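Side-chain contacts in NigD-like protein (Bacteroides vulgatus ATCC 8482, PDB 3K6O), which is of unknown function but is probably an exported lipoprotein that joins an N-terminal OB domain to a C-terminal beta sandwich: residues M19-K24 with D115-V120; F65-E70 with A74-L79; K188-V191 with E197-T200. One frame throughout, in Å; residues are numbered along the deposited sequence.

Interaction 1: M19-K24 with D115-V120; sequences MATVEK and DDYLNV
Thr21 and Tyr117 approach from opposite directions, and the phenol end of the tyrosine runs up against both branches of the threonine. Tyr117 OH lies 3.4 Å from Thr21 OG1 and 3.5 Å from Thr21 CG2, so the phenol oxygen meets the fork of the side chain rather than one arm of it. OG1 also stands 3.6 Å from Tyr117 CE2, oblique to the ring. The threonine can offer two atoms at once because OG1 lies beside its backbone N (chi1 -51°) while CG2 takes the place opposite that N. Thr21 OG1 has a weak hydrogen bond with Arg58 NH1.

A long, rigid side chain suits position 117, since the two backbones stay far apart: the CA atoms of Thr21 and Tyr117 are separated by 10.6 Å. The whole tyrosine side chain, from CB to OH, bridges much of that interval, and the CB of Asp116 sits over one face of its ring, 3.5 Å above the plane and offset toward the rim. With an alanine here the ring and hydroxyl would be gone, which would probably open a gap beside Thr21 and take away packing from Arg58, Ser171 and Lys173.

The second point of approach is looser. Met19, present as selenomethionine, bends its chain so that CE comes within 4.3 Å of Asn119 OD1. That buried amide oxygen is satisfied by hydrogen bonds with Ser171 OG and Arg58 NH2, while the flexible, apolar Met19 also packs on Phe60 and Trp112.

No backbone hydrogen bond joins 19-24 to 115-120; here they meet through side chains. This is a buried interface between two domains, with the N-terminal OB domain of the NigD-like family resting against its C-terminal beta sandwich.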
loop_
_atom_site.group_PDB
_atom_site.type_symbol
_atom_site.label_atom_id
_atom_site.label_comp_id
_atom_site.label_asym_id
_atom_site.label_seq_id
_atom_site.Cartn_x
_atom_site.Cartn_y
_atom_site.Cartn_z
HETATM N N MSE A 19 -7.672 -3.602 -2.600
HETATM C CA MSE A 19 -6.534 -3.216 -3.417
HETATM C C MSE A 19 -6.423 -4.105 -4.651
HETATM O O MSE A 19 -6.892 -5.257 -4.668
HETATM C CB MSE A 19 -5.240 -3.342 -2.620
HETATM C CG MSE A 19 -5.169 -2.481 -1.367
HETATM SE SE MSE A 19 -4.839 -0.629 -1.817
HETATM C CE MSE A 19 -3.496 -0.699 -3.064
ATOM N N ALA A 20 -5.804 -3.556 -5.687
ATOM C CA ALA A 20 -5.417 -4.325 -6.828
ATOM C C ALA A 20 -4.295 -3.638 -7.576
ATOM O O ALA A 20 -4.053 -2.448 -7.423
ATOM C CB ALA A 20 -6.636 -4.563 -7.757
ATOM N N THR A 21 -3.595 -4.399 -8.387
ATOM C CA THR A 21 -2.563 -3.850 -9.230
ATOM C C THR A 21 -2.963 -4.130 -10.647
ATOM O O THR A 21 -3.363 -5.226 -10.977
ATOM C CB THR A 21 -1.176 -4.481 -8.936
ATOM O OG1 THR A 21 -0.900 -4.431 -7.524
ATOM C CG2 THR A 21 -0.052 -3.708 -9.679
ATOM N N VAL A 22 -2.885 -3.111 -11.471
ATOM C CA VAL A 22 -3.152 -3.223 -12.884
ATOM C C VAL A 22 -2.010 -3.991 -13.544
ATOM O O VAL A 22 -0.839 -3.773 -13.247
ATOM C CB VAL A 22 -3.274 -1.813 -13.518
ATOM C CG1 VAL A 22 -3.506 -1.904 -15.045
ATOM C CG2 VAL A 22 -4.376 -1.000 -12.840
ATOM N N GLU A 23 -2.341 -4.896 -14.450
ATOM C CA GLU A 23 -1.328 -5.528 -15.259
ATOM C C GLU A 23 -1.827 -5.619 -16.678
ATOM O O GLU A 23 -2.997 -5.419 -16.935
ATOM C CB GLU A 23 -0.943 -6.881 -14.670
ATOM C CG GLU A 23 -0.377 -6.808 -13.250
ATOM C CD GLU A 23 0.992 -6.085 -13.145
ATOM O OE1 GLU A 23 1.620 -5.720 -14.167
ATOM O OE2 GLU A 23 1.433 -5.864 -12.010
ATOM N N LYS A 24 -0.896 -5.857 -17.593
ATOM C CA LYS A 24 -1.169 -6.000 -19.012
ATOM C C LYS A 24 -0.266 -7.066 -19.614
ATOM O O LYS A 24 0.855 -7.243 -19.186
ATOM C CB LYS A 24 -0.932 -4.691 -19.767
ATOM C CG LYS A 24 -1.799 -3.563 -19.311
ATOM C CD LYS A 24 -1.615 -2.302 -20.142
ATOM C CE LYS A 24 -2.439 -2.290 -21.361
ATOM N NZ LYS A 24 -2.295 -0.985 -22.061
ATOM N N ASP A 115 1.989 -9.534 -0.564
ATOM C CA ASP A 115 3.143 -10.188 -1.182
ATOM C C ASP A 115 4.132 -9.173 -1.705
ATOM O O ASP A 115 5.322 -9.436 -1.655
ATOM C CB ASP A 115 2.738 -11.148 -2.329
ATOM C CG ASP A 115 3.857 -12.191 -2.689
ATOM O OD1 ASP A 115 4.406 -12.854 -1.771
ATOM O OD2 ASP A 115 4.181 -12.342 -3.909
ATOM N N ASP A 116 3.653 -8.047 -2.240
ATOM C CA ASP A 116 4.542 -7.111 -2.921
ATOM C C ASP A 116 4.671 -5.774 -2.231
ATOM O O ASP A 116 5.605 -5.049 -2.557
ATOM C CB ASP A 116 4.125 -6.810 -4.372
ATOM C CG ASP A 116 4.125 -8.030 -5.271
ATOM O OD1 ASP A 116 4.989 -8.934 -5.146
ATOM O OD2 ASP A 116 3.248 -8.054 -6.143
ATOM N N TYR A 117 3.767 -5.449 -1.310
ATOM C CA TYR A 117 3.717 -4.082 -0.749
ATOM C C TYR A 117 3.493 -4.000 0.725
ATOM O O TYR A 117 2.868 -4.858 1.298
ATOM C CB TYR A 117 2.598 -3.253 -1.385
ATOM C CG TYR A 117 2.529 -3.268 -2.894
ATOM C CD1 TYR A 117 3.248 -2.353 -3.660
ATOM C CD2 TYR A 117 1.732 -4.194 -3.550
ATOM C CE1 TYR A 117 3.190 -2.344 -5.056
ATOM C CE2 TYR A 117 1.648 -4.198 -4.967
ATOM C CZ TYR A 117 2.375 -3.269 -5.708
ATOM O OH TYR A 117 2.275 -3.246 -7.086
ATOM N N LEU A 118 4.008 -2.941 1.333
ATOM C CA LEU A 118 3.491 -2.484 2.610
ATOM C C LEU A 118 2.425 -1.411 2.319
ATOM O O LEU A 118 2.701 -0.361 1.736
ATOM C CB LEU A 118 4.594 -1.924 3.488
ATOM C CG LEU A 118 4.115 -1.586 4.897
ATOM C CD1 LEU A 118 3.836 -2.863 5.719
ATOM C CD2 LEU A 118 5.093 -0.709 5.621
ATOM N N ASN A 119 1.206 -1.706 2.751
ATOM C CA ASN A 119 0.023 -0.891 2.508
ATOM C C ASN A 119 -0.304 -0.109 3.751
ATOM O O ASN A 119 -0.480 -0.674 4.832
ATOM C CB ASN A 119 -1.141 -1.789 2.125
ATOM C CG ASN A 119 -0.810 -2.630 0.904
ATOM O OD1 ASN A 119 -0.586 -2.094 -0.198
ATOM N ND2 ASN A 119 -0.712 -3.962 1.096
ATOM N N VAL A 120 -0.402 1.199 3.585
ATOM C CA VAL A 120 -0.678 2.088 4.700
ATOM C C VAL A 120 -1.842 3.052 4.375
ATOM O O VAL A 120 -1.838 3.726 3.368
ATOM C CB VAL A 120 0.569 2.882 5.053
ATOM C CG1 VAL A 120 0.354 3.645 6.422
ATOM C CG2 VAL A 120 1.785 1.946 5.132
#

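Interaction 2: F65-E70 with A74-L79; sequences FLEAGE and AYNIRL
Asn76 is gripped by two glutamates, Glu67 and Glu70 of the segment 65-70. Its CB starts on the same face of the sheet as Glu67 and lies 3.5 Å from Glu67 OE2. At CG the amide turns toward Glu70, whose carboxylate is almost coplanar with it, the planes 12° apart. OD1 comes only 2.6 Å from Glu70 OE2, so close that Glu70 probably carries a proton here. At the other tip, ND2 gives both hydrogens away: one to Glu67 OE2 at 2.8 Å, on its anti lone pair, the other to Glu70 OE1 at 2.9 Å, on its syn lone pair. Both acceptors lie near the amide plane, although the Glu67 carboxylate is turned 81° from it. Glu67 reaches back because its CG sits between backbone N and carbonyl carbon (chi1 75°).

The backbone helps: Leu66 N bonds to Asn76 O and Asn76 N to Glu67 O, so Leu66 and Glu67 both lie opposite Asn76 in a classic beta bulge. On the face of the sheet that carries Phe65 and Ile77, the edge of Phe65 meets the face of Tyr75 in a T-shaped stack, centroids 5.2 Å apart.

An asparagine with donor and acceptor suits this acidic pair: two bonds fix the rotation of its amide, and the crowding of oxygens would probably raise the pKa of Glu70, in keeping with a proton there.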
loop_
_atom_site.group_PDB
_atom_site.type_symbol
_atom_site.label_atom_id
_atom_site.label_comp_id
_atom_site.label_asym_id
_atom_site.label_seq_id
_atom_site.Cartn_x
_atom_site.Cartn_y
_atom_site.Cartn_z
ATOM N N PHE A 65 -18.170 -9.263 -8.260
ATOM C CA PHE A 65 -17.710 -10.479 -8.892
ATOM C C PHE A 65 -18.899 -11.125 -9.561
ATOM O O PHE A 65 -19.802 -11.576 -8.881
ATOM C CB PHE A 65 -17.061 -11.411 -7.860
ATOM C CG PHE A 65 -15.786 -10.895 -7.333
ATOM C CD1 PHE A 65 -15.773 -9.906 -6.373
ATOM C CD2 PHE A 65 -14.591 -11.368 -7.802
ATOM C CE1 PHE A 65 -14.562 -9.403 -5.891
ATOM C CE2 PHE A 65 -13.389 -10.867 -7.320
ATOM C CZ PHE A 65 -13.381 -9.895 -6.365
ATOM N N LEU A 66 -18.917 -11.123 -10.890
ATOM C CA LEU A 66 -20.108 -11.525 -11.627
ATOM C C LEU A 66 -20.171 -13.023 -11.941
ATOM O O LEU A 66 -21.252 -13.606 -11.959
ATOM C CB LEU A 66 -20.242 -10.715 -12.906
ATOM C CG LEU A 66 -20.355 -9.194 -12.783
ATOM C CD1 LEU A 66 -20.313 -8.603 -14.172
ATOM C CD2 LEU A 66 -21.600 -8.697 -11.999
ATOM N N GLU A 67 -19.029 -13.641 -12.200
ATOM C CA GLU A 67 -18.983 -15.073 -12.498
ATOM C C GLU A 67 -17.533 -15.561 -12.614
ATOM O O GLU A 67 -16.593 -14.755 -12.756
ATOM C CB GLU A 67 -19.711 -15.332 -13.829
ATOM C CG GLU A 67 -18.870 -14.889 -15.019
ATOM C CD GLU A 67 -19.619 -14.156 -16.098
ATOM O OE1 GLU A 67 -20.862 -14.196 -16.092
ATOM O OE2 GLU A 67 -18.952 -13.527 -16.958
ATOM N N ALA A 68 -17.341 -16.868 -12.560
ATOM C CA ALA A 68 -16.037 -17.456 -12.836
ATOM C C ALA A 68 -15.551 -16.998 -14.214
ATOM O O ALA A 68 -16.346 -16.775 -15.112
ATOM C CB ALA A 68 -16.097 -19.007 -12.776
ATOM N N GLY A 69 -14.241 -16.886 -14.375
ATOM C CA GLY A 69 -13.662 -16.378 -15.615
ATOM C C GLY A 69 -13.226 -17.431 -16.608
ATOM O O GLY A 69 -13.913 -18.382 -16.836
ATOM N N GLU A 70 -12.062 -17.225 -17.202
ATOM C CA GLU A 70 -11.614 -17.985 -18.347
ATOM C C GLU A 70 -10.197 -17.575 -18.625
ATOM O O GLU A 70 -9.778 -16.493 -18.205
ATOM C CB GLU A 70 -12.452 -17.625 -19.583
ATOM C CG GLU A 70 -12.400 -16.104 -19.952
ATOM C CD GLU A 70 -13.207 -15.228 -18.996
ATOM O OE1 GLU A 70 -14.369 -15.578 -18.735
ATOM O OE2 GLU A 70 -12.690 -14.204 -18.506
ATOM N N ALA A 74 -9.489 -15.558 -12.830
ATOM C CA ALA A 74 -10.307 -16.236 -11.848
ATOM C C ALA A 74 -11.771 -15.822 -11.955
ATOM O O ALA A 74 -12.656 -16.669 -11.824
ATOM C CB ALA A 74 -9.776 -15.936 -10.428
ATOM N N TYR A 75 -12.012 -14.515 -12.132
ATOM C CA TYR A 75 -13.349 -13.945 -12.194
ATOM C C TYR A 75 -13.471 -12.849 -13.246
ATOM O O TYR A 75 -12.505 -12.156 -13.552
ATOM C CB TYR A 75 -13.738 -13.330 -10.854
ATOM C CG TYR A 75 -13.776 -14.302 -9.709
ATOM C CD1 TYR A 75 -14.917 -15.060 -9.451
ATOM C CD2 TYR A 75 -12.688 -14.437 -8.865
ATOM C CE1 TYR A 75 -14.953 -15.950 -8.406
ATOM C CE2 TYR A 75 -12.717 -15.320 -7.819
ATOM C CZ TYR A 75 -13.852 -16.070 -7.590
ATOM O OH TYR A 75 -13.865 -16.945 -6.542
ATOM N N ASN A 76 -14.681 -12.708 -13.765
ATOM C CA ASN A 76 -15.095 -11.580 -14.577
ATOM C C ASN A 76 -15.820 -10.646 -13.642
ATOM O O ASN A 76 -16.697 -11.091 -12.898
ATOM C CB ASN A 76 -16.040 -12.006 -15.691
ATOM C CG ASN A 76 -15.380 -12.898 -16.705
ATOM O OD1 ASN A 76 -14.161 -12.793 -16.956
ATOM N ND2 ASN A 76 -16.187 -13.773 -17.330
ATOM N N ILE A 77 -15.446 -9.365 -13.660
ATOM C CA ILE A 77 -15.991 -8.401 -12.713
ATOM C C ILE A 77 -16.604 -7.170 -13.365
ATOM O O ILE A 77 -16.360 -6.879 -14.539
ATOM C CB ILE A 77 -14.907 -7.928 -11.674
ATOM C CG1 ILE A 77 -13.812 -7.082 -12.350
ATOM C CG2 ILE A 77 -14.265 -9.128 -11.000
ATOM C CD1 ILE A 77 -13.064 -6.104 -11.430
ATOM N N ARG A 78 -17.413 -6.458 -12.576
ATOM C CA ARG A 78 -17.782 -5.095 -12.872
ATOM C C ARG A 78 -16.898 -4.206 -11.998
ATOM O O ARG A 78 -16.829 -4.389 -10.770
ATOM C CB ARG A 78 -19.266 -4.816 -12.554
ATOM C CG ARG A 78 -19.635 -3.380 -12.712
ATOM C CD ARG A 78 -21.105 -3.121 -12.717
ATOM N NE ARG A 78 -21.781 -3.627 -11.541
ATOM C CZ ARG A 78 -22.639 -4.648 -11.528
ATOM N NH1 ARG A 78 -22.938 -5.332 -12.631
ATOM N NH2 ARG A 78 -23.200 -5.001 -10.386
ATOM N N LEU A 79 -16.246 -3.245 -12.623
ATOM C CA LEU A 79 -15.444 -2.269 -11.905
ATOM C C LEU A 79 -16.349 -1.078 -11.609
ATOM O O LEU A 79 -16.626 -0.295 -12.504
ATOM C CB LEU A 79 -14.240 -1.847 -12.751
ATOM C CG LEU A 79 -13.335 -0.766 -12.168
ATOM C CD1 LEU A 79 -12.714 -1.214 -10.809
ATOM C CD2 LEU A 79 -12.255 -0.386 -13.169
#

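Interaction 3: K188-V191 with E197-T200; sequences KVLV and EEKT
Val191 and Lys199 form the tight part of this contact, an antiparallel hydrogen-bonded pair. Val191 N gives its hydrogen to Lys199 O and Lys199 N to Val191 O, both at 2.9 Å. Next to them Leu190 and Thr200 form a non-hydrogen-bonded pair, with two CA-H...O contacts, Leu190 CA to Lys199 O and Thr200 CA to Val189 O. On the face that these two side chains share, Leu190 CD2 lies 3.3 Å from Thr200 OG1, the side chains crossing at a slant. Thr200 suits this partly exposed margin: its methyl CG2 packs on the aliphatic start of Lys188, 3.8 Å from CB, while its hydroxyl lies against the leucine methyl.

Glu198 also comes close, but without a hydrogen bond to the strand. It starts with its CG opposite the backbone N (chi1 -172°), then bends at chi2, and this fold carries the carboxylate back over the hairpin end, with OE2 3.0 Å from Val191 C and 3.5 Å from Leu190 CB. OE2 and Val191 O, 3.1 Å apart, are two acceptors, and the angle to Val191 N is poor; OE1 has a weak hydrogen bond with Asn103 ND2. A bound tetraethylene glycol, probably from the crystallisation liquor, comes within about 4 Å of the Glu198 side chain. The loose, solvent side belongs to the lysines. Exposed Lys199 keeps its CG 4.0 Å from Val191 O, and Lys188 extends away from the hairpin to a salt bridge with Asp147 and a cation-pi contact with Tyr149.

The hairpin of strands 186-191 and 199-204 continues a sheet through strand 149-157, which runs parallel to 186-191 and hydrogen-bonds to Lys188 and Leu190. Val189 and Val191 turn inward, packing on Leu154 and on Met111 of strand 107-113.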
loop_
_atom_site.group_PDB
_atom_site.type_symbol
_atom_site.label_atom_id
_atom_site.label_comp_id
_atom_site.label_asym_id
_atom_site.label_seq_id
_atom_site.Cartn_x
_atom_site.Cartn_y
_atom_site.Cartn_z
ATOM N N LYS A 188 9.276 -5.946 10.623
ATOM C CA LYS A 188 9.011 -5.052 11.752
ATOM C C LYS A 188 9.104 -3.620 11.253
ATOM O O LYS A 188 10.083 -3.257 10.590
ATOM C CB LYS A 188 10.022 -5.297 12.850
ATOM C CG LYS A 188 9.956 -6.697 13.449
ATOM C CD LYS A 188 10.840 -6.860 14.693
ATOM C CE LYS A 188 10.647 -8.256 15.364
ATOM N NZ LYS A 188 11.578 -8.477 16.527
ATOM N N VAL A 189 8.075 -2.831 11.530
ATOM C CA VAL A 189 7.972 -1.477 11.051
ATOM C C VAL A 189 7.810 -0.468 12.209
ATOM O O VAL A 189 6.831 -0.527 12.952
ATOM C CB VAL A 189 6.794 -1.298 10.072
ATOM C CG1 VAL A 189 6.729 0.183 9.554
ATOM C CG2 VAL A 189 6.913 -2.301 8.897
ATOM N N LEU A 190 8.778 0.433 12.354
ATOM C CA LEU A 190 8.755 1.427 13.421
ATOM C C LEU A 190 7.957 2.656 13.003
ATOM O O LEU A 190 8.131 3.182 11.891
ATOM C CB LEU A 190 10.176 1.879 13.815
ATOM C CG LEU A 190 10.958 1.022 14.816
ATOM C CD1 LEU A 190 12.445 1.387 14.796
ATOM C CD2 LEU A 190 10.409 1.141 16.273
ATOM N N VAL A 191 7.120 3.123 13.919
ATOM C CA VAL A 191 6.240 4.254 13.689
ATOM C C VAL A 191 6.292 5.200 14.873
ATOM O O VAL A 191 6.290 4.758 16.054
ATOM C CB VAL A 191 4.782 3.782 13.484
ATOM C CG1 VAL A 191 3.768 4.986 13.435
ATOM C CG2 VAL A 191 4.716 2.923 12.215
ATOM N N GLU A 197 3.840 6.588 21.903
ATOM C CA GLU A 197 5.276 6.689 21.823
ATOM C C GLU A 197 5.708 5.759 20.698
ATOM O O GLU A 197 4.928 4.918 20.272
ATOM C CB GLU A 197 5.880 6.271 23.152
ATOM C CG GLU A 197 5.177 6.930 24.354
ATOM C CD GLU A 197 5.264 8.472 24.332
ATOM O OE1 GLU A 197 6.288 9.007 23.811
ATOM O OE2 GLU A 197 4.315 9.136 24.849
ATOM N N GLU A 198 6.937 5.930 20.218
ATOM C CA GLU A 198 7.452 5.137 19.095
ATOM C C GLU A 198 7.079 3.683 19.355
ATOM O O GLU A 198 7.238 3.218 20.466
ATOM C CB GLU A 198 8.960 5.309 18.968
ATOM C CG GLU A 198 9.592 4.703 17.728
ATOM C CD GLU A 198 9.423 5.541 16.457
ATOM O OE1 GLU A 198 9.444 6.785 16.540
ATOM O OE2 GLU A 198 9.266 4.940 15.362
ATOM N N LYS A 199 6.531 3.001 18.353
ATOM C CA LYS A 199 6.131 1.597 18.495
ATOM C C LYS A 199 6.462 0.764 17.251
ATOM O O LYS A 199 6.665 1.313 16.185
ATOM C CB LYS A 199 4.637 1.499 18.780
ATOM C CG LYS A 199 3.751 2.083 17.695
ATOM C CD LYS A 199 2.304 2.102 18.118
ATOM C CE LYS A 199 1.721 0.707 18.103
ATOM N NZ LYS A 199 0.218 0.738 18.200
ATOM N N THR A 200 6.519 -0.553 17.422
ATOM C CA THR A 200 6.848 -1.482 16.340
ATOM C C THR A 200 5.652 -2.300 15.906
ATOM O O THR A 200 5.099 -3.037 16.706
ATOM C CB THR A 200 7.922 -2.475 16.803
ATOM O OG1 THR A 200 9.057 -1.743 17.238
ATOM C CG2 THR A 200 8.368 -3.376 15.692
#

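How the interactions relate
Interaction 1 lies near the centre of the chain, with interactions 2 and 3 on opposite sides of that centre. Interaction 2, a hairpin within the N-terminal OB domain, is nested in the loop that interaction 1 closes; their centres are about 19 Å apart, and strands 16-23 and 58-66, which they involve, are neighbours. Interaction 3 follows later in the chain, in the C-terminal beta sandwich, its centre about 23 Å from that of interaction 1. Those two touch, Leu118 CD2 lying 4.1 Å from Val189 CG2. The centres of interactions 2 and 3 are about 39 Å apart. Interaction 1 thus joins the domains, while the others are local hairpins, one in each.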